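Local atomic coordinates of aminopeptidase N family protein (Idiomarina loihiensis L2TR, PDB entry 4FGM), a protein that binds zinc and belongs to the M61 peptidase family, probably acting as an aminopeptidase that removes residues from the N-termini of peptides. Residues C112-E116 with G117-L121; L391-Q394 with S395-L399. One frame throughout, in Å; residues are numbered along the deposited sequence.

Interaction 1 (C112-E116 with G117-L121)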
loop_
_atom_site.group_PDB
_atom_site.type_symbol
_atom_site.label_atom_id
_atom_site.label_comp_id
_atom_site.label_asym_id
_atom_site.label_seq_id
_atom_site.Cartn_x
_atom_site.Cartn_y
_atom_site.Cartn_z
ATOM N N CYS A 112 11.627 4.384 18.807
ATOM C CA CYS A 112 12.127 3.526 19.875
ATOM C C CYS A 112 13.262 2.558 19.598
ATOM O O CYS A 112 13.060 1.526 18.953
ATOM C CB CYS A 112 10.954 2.731 20.446
ATOM S SG CYS A 112 9.621 3.772 21.013
ATOM N N LEU A 113 14.446 2.868 20.116
ATOM C CA LEU A 113 15.589 1.975 19.946
ATOM C C LEU A 113 15.309 0.646 20.648
ATOM O O LEU A 113 14.730 0.612 21.732
ATOM C CB LEU A 113 16.852 2.592 20.546
ATOM C CG LEU A 113 17.450 3.796 19.822
ATOM C CD1 LEU A 113 18.634 4.315 20.616
ATOM C CD2 LEU A 113 17.881 3.395 18.418
ATOM N N ALA A 114 15.707 -0.451 20.018
ATOM C CA ALA A 114 15.513 -1.774 20.604
ATOM C C ALA A 114 16.723 -2.098 21.481
ATOM O O ALA A 114 17.854 -1.734 21.148
ATOM C CB ALA A 114 15.374 -2.817 19.505
ATOM N N VAL A 115 16.482 -2.762 22.610
ATOM C CA VAL A 115 17.565 -3.155 23.515
ATOM C C VAL A 115 18.016 -4.561 23.133
ATOM O O VAL A 115 17.278 -5.532 23.323
ATOM C CB VAL A 115 17.098 -3.162 24.999
ATOM C CG1 VAL A 115 18.255 -3.562 25.906
ATOM C CG2 VAL A 115 16.576 -1.783 25.392
ATOM N N GLU A 116 19.221 -4.664 22.580
ATOM C CA GLU A 116 19.776 -5.950 22.147
ATOM C C GLU A 116 19.686 -7.050 23.199
ATOM O O GLU A 116 20.118 -6.872 24.340
ATOM C CB GLU A 116 21.237 -5.783 21.731
ATOM C CG GLU A 116 21.885 -7.052 21.194
ATOM C CD GLU A 116 21.259 -7.540 19.895
ATOM O OE1 GLU A 116 21.121 -6.729 18.956
ATOM O OE2 GLU A 116 20.913 -8.736 19.807
ATOM N N GLY A 117 19.113 -8.182 22.804
ATOM C CA GLY A 117 18.983 -9.306 23.711
ATOM C C GLY A 117 17.799 -9.250 24.658
ATOM O O GLY A 117 17.418 -10.267 25.229
ATOM N N GLN A 118 17.216 -8.071 24.837
ATOM C CA GLN A 118 16.069 -7.930 25.731
ATOM C C GLN A 118 14.856 -7.506 24.918
ATOM O O GLN A 118 13.909 -6.913 25.427
ATOM C CB GLN A 118 16.376 -6.894 26.808
ATOM C CG GLN A 118 17.592 -7.236 27.637
ATOM C CD GLN A 118 17.881 -6.199 28.696
ATOM O OE1 GLN A 118 17.032 -5.907 29.542
ATOM N NE2 GLN A 118 19.088 -5.634 28.661
ATOM N N THR A 119 14.902 -7.849 23.642
ATOM C CA THR A 119 13.863 -7.514 22.686
ATOM C C THR A 119 12.557 -8.318 22.811
ATOM O O THR A 119 11.519 -7.898 22.291
ATOM C CB THR A 119 14.461 -7.625 21.257
ATOM O OG1 THR A 119 14.317 -6.362 20.585
ATOM C CG2 THR A 119 13.817 -8.759 20.471
ATOM N N ASP A 120 12.598 -9.459 23.501
ATOM C CA ASP A 120 11.391 -10.273 23.677
ATOM C C ASP A 120 10.622 -9.892 24.940
ATOM O O ASP A 120 9.538 -10.419 25.203
ATOM C CB ASP A 120 11.729 -11.768 23.724
ATOM C CG ASP A 120 12.177 -12.309 22.375
ATOM O OD1 ASP A 120 11.788 -11.724 21.337
ATOM O OD2 ASP A 120 12.903 -13.325 22.350
ATOM N N LEU A 121 11.183 -8.973 25.716
ATOM C CA LEU A 121 10.540 -8.524 26.941
ATOM C C LEU A 121 9.506 -7.437 26.648
ATOM O O LEU A 121 9.570 -6.758 25.616
ATOM C CB LEU A 121 11.587 -7.981 27.915
ATOM C CG LEU A 121 12.692 -8.969 28.301
ATOM C CD1 LEU A 121 13.724 -8.273 29.189
ATOM C CD2 LEU A 121 12.075 -10.171 29.004
HETATM O O HOH W 1 17.706 -8.162 19.912
#

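Interaction 2 (L391-Q394 with S395-L399)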
loop_
_atom_site.group_PDB
_atom_site.type_symbol
_atom_site.label_atom_id
_atom_site.label_comp_id
_atom_site.label_asym_id
_atom_site.label_seq_id
_atom_site.Cartn_x
_atom_site.Cartn_y
_atom_site.Cartn_z
ATOM N N LEU A 391 -11.786 -22.190 -9.332
ATOM C CA LEU A 391 -12.262 -22.988 -8.212
ATOM C C LEU A 391 -13.786 -23.102 -8.235
ATOM O O LEU A 391 -14.347 -24.129 -7.860
ATOM C CB LEU A 391 -11.807 -22.359 -6.890
ATOM C CG LEU A 391 -10.525 -22.870 -6.220
ATOM C CD1 LEU A 391 -9.521 -23.357 -7.240
ATOM C CD2 LEU A 391 -9.940 -21.751 -5.381
ATOM N N ARG A 392 -14.458 -22.047 -8.679
ATOM C CA ARG A 392 -15.910 -22.067 -8.728
ATOM C C ARG A 392 -16.416 -23.052 -9.773
ATOM O O ARG A 392 -17.314 -23.841 -9.498
ATOM C CB ARG A 392 -16.451 -20.659 -9.005
ATOM C CG ARG A 392 -16.187 -19.682 -7.863
ATOM C CD ARG A 392 -16.658 -18.278 -8.182
ATOM N NE ARG A 392 -16.241 -17.323 -7.158
ATOM C CZ ARG A 392 -17.077 -16.550 -6.467
ATOM N NH1 ARG A 392 -18.389 -16.612 -6.681
ATOM N NH2 ARG A 392 -16.601 -15.704 -5.564
ATOM N N LEU A 393 -15.831 -23.019 -10.965
ATOM C CA LEU A 393 -16.250 -23.918 -12.034
ATOM C C LEU A 393 -15.911 -25.378 -11.716
ATOM O O LEU A 393 -16.688 -26.283 -12.016
ATOM C CB LEU A 393 -15.584 -23.509 -13.350
ATOM C CG LEU A 393 -15.867 -22.087 -13.835
ATOM C CD1 LEU A 393 -15.015 -21.787 -15.055
ATOM C CD2 LEU A 393 -17.345 -21.932 -14.155
ATOM N N GLN A 394 -14.753 -25.592 -11.099
ATOM C CA GLN A 394 -14.293 -26.931 -10.753
ATOM C C GLN A 394 -14.998 -27.576 -9.563
ATOM O O GLN A 394 -14.876 -28.783 -9.345
ATOM C CB GLN A 394 -12.783 -26.910 -10.498
ATOM C CG GLN A 394 -11.942 -26.852 -11.761
ATOM C CD GLN A 394 -10.455 -26.824 -11.463
ATOM O OE1 GLN A 394 -9.980 -27.496 -10.544
ATOM N NE2 GLN A 394 -9.707 -26.057 -12.249
ATOM N N SER A 395 -15.728 -26.775 -8.793
ATOM C CA SER A 395 -16.446 -27.282 -7.626
ATOM C C SER A 395 -17.926 -26.955 -7.788
ATOM O O SER A 395 -18.703 -27.009 -6.836
ATOM C CB SER A 395 -15.913 -26.625 -6.348
ATOM O OG SER A 395 -16.182 -25.230 -6.333
ATOM N N ASP A 396 -18.301 -26.624 -9.016
ATOM C CA ASP A 396 -19.667 -26.255 -9.340
ATOM C C ASP A 396 -20.171 -25.209 -8.349
ATOM O O ASP A 396 -21.231 -25.354 -7.740
ATOM C CB ASP A 396 -20.577 -27.485 -9.352
ATOM C CG ASP A 396 -21.796 -27.287 -10.234
ATOM O OD1 ASP A 396 -21.632 -26.759 -11.357
ATOM O OD2 ASP A 396 -22.910 -27.661 -9.815
ATOM N N HIS A 397 -19.360 -24.165 -8.194
ATOM C CA HIS A 397 -19.646 -23.020 -7.340
ATOM C C HIS A 397 -19.763 -23.271 -5.842
ATOM O O HIS A 397 -20.392 -22.494 -5.126
ATOM C CB HIS A 397 -20.899 -22.328 -7.862
ATOM C CG HIS A 397 -20.854 -22.071 -9.335
ATOM N ND1 HIS A 397 -19.856 -21.329 -9.930
ATOM C CD2 HIS A 397 -21.655 -22.493 -10.340
ATOM C CE1 HIS A 397 -20.044 -21.307 -11.236
ATOM N NE2 HIS A 397 -21.130 -22.007 -11.513
ATOM N N LYS A 398 -19.144 -24.339 -5.357
ATOM C CA LYS A 398 -19.207 -24.632 -3.935
ATOM C C LYS A 398 -17.987 -24.113 -3.193
ATOM O O LYS A 398 -18.059 -23.814 -2.001
ATOM C CB LYS A 398 -19.381 -26.138 -3.704
ATOM C CG LYS A 398 -20.755 -26.632 -4.124
ATOM C CD LYS A 398 -21.836 -25.707 -3.567
ATOM C CE LYS A 398 -23.132 -25.803 -4.354
ATOM N NZ LYS A 398 -24.023 -24.638 -4.078
ATOM N N LEU A 399 -16.872 -23.996 -3.908
ATOM C CA LEU A 399 -15.633 -23.507 -3.319
ATOM C C LEU A 399 -15.221 -22.193 -3.976
ATOM O O LEU A 399 -15.029 -22.137 -5.190
ATOM C CB LEU A 399 -14.519 -24.536 -3.511
ATOM C CG LEU A 399 -13.135 -24.174 -2.975
ATOM C CD1 LEU A 399 -13.149 -24.233 -1.455
ATOM C CD2 LEU A 399 -12.101 -25.135 -3.531
#

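Interaction 1 (C112-E116 with G117-L121)
Val115 and Gln118 meet twice, once through the main chain and once through their side chains. Gln118 N donates to Val115 O at 3.0 Å, from 34° off the carbonyl plane. Beside this bond, the amide of Gln118 reaches across the valine, with NE2 3.5 Å from CG1 of Val115. That methyl stands anti to the backbone N (chi1 -179°), which turns it toward the glutamine. Next along, Ala114 CB packs against Thr119 OG1 at 3.9 Å; this buried hydroxyl has no hydrogen-bonding partner in the model. The main-chain bond closes a type II beta turn, Val115 to Gln118, with Gly117 at its third position, where a CB would collide with Glu116 O. A type I turn, Gln118 to Leu121, follows, and together they lead from strand 114-115 toward strand 123-127 in the M61 N-terminal domain. Glu116 bends at chi2 (65°), and a water links it to the turn, 3.2 Å from Gly117 N and weakly bound to Glu116 OE2. Farther out, Arg71 forms a salt bridge with Glu116 OE1, Gln24 O accepts from Gln118 NE2, and Ile2 touches both Val115 and Gln118.

Interaction 2 (L391-Q394 with S395-L399)
Between Arg392 and His397 the chain runs out of helix 378-394 and doubles back: His397 N bonds to Arg392 O, at a separation so short that its exact length is doubtful, around a weak inner bond from Asp396 N to Leu393 O of 3.4 Å, with Asp396 at a positive phi of 49°. Ser395 ties this reversal together. Its OG, set between its own backbone N and carbonyl carbon (chi1 65°), faces back to the helix and donates to Leu391 O at 2.6 Å. Ser395 OG in turn accepts from Leu399 N at 2.8 Å (N-H...O 151°). A weaker bond reaches Ser395 OG from Lys398 N at 3.2 Å. Leu391 O also takes a weak bond from Ser395 N at 3.1 Å. With an alanine in place of Ser395, Leu399 N is likely to lose its mate and Leu391 O to keep only that weak backbone bond among those described here, so the returning chain would be held less firmly. Around this polar centre, Arg392 CB lies at the edge of the His397 ring, near its plane, 3.6 Å from His397 ND1. The Arg392 guanidinium leads away, NE in a salt bridge to Asp388. Leu393 runs alongside the histidine, Leu393 CD2 being 4.0 Å from His397 CE1. Leu391 and Leu399 meet at an angle, Leu391 CG to Leu399 CD2 3.9 Å, and both also touch Val404 of helix 401-413. The nested bonds from His397 to Arg392 and from Asp396 to Leu393, with the left-handed Asp396, are consistent with a Schellman motif at the helix end, here running into a type I' beta turn from Ser395 to Lys398 that carries the chain toward helix 401-413.

How the interactions relate
The two contacts come in series along the chain, interaction 1 first, and stand well apart: their centres are 48 Å from each other and their nearest atoms about 36 Å. They share no strand or helix. Interaction 1 holds two successive turns between strands 114-115 and 123-127, in the strand-rich M61 N-terminal domain. Interaction 2 joins two helices, 378-394 and 401-413, beyond the zinc-binding residues His273, His277 and Glu307 in the sequence. Both lie far from the centre of the chain, at 28 and 31 Å, and away from the zinc and maleic acid site. Each reverses or redirects the chain locally, in a different part of the fold.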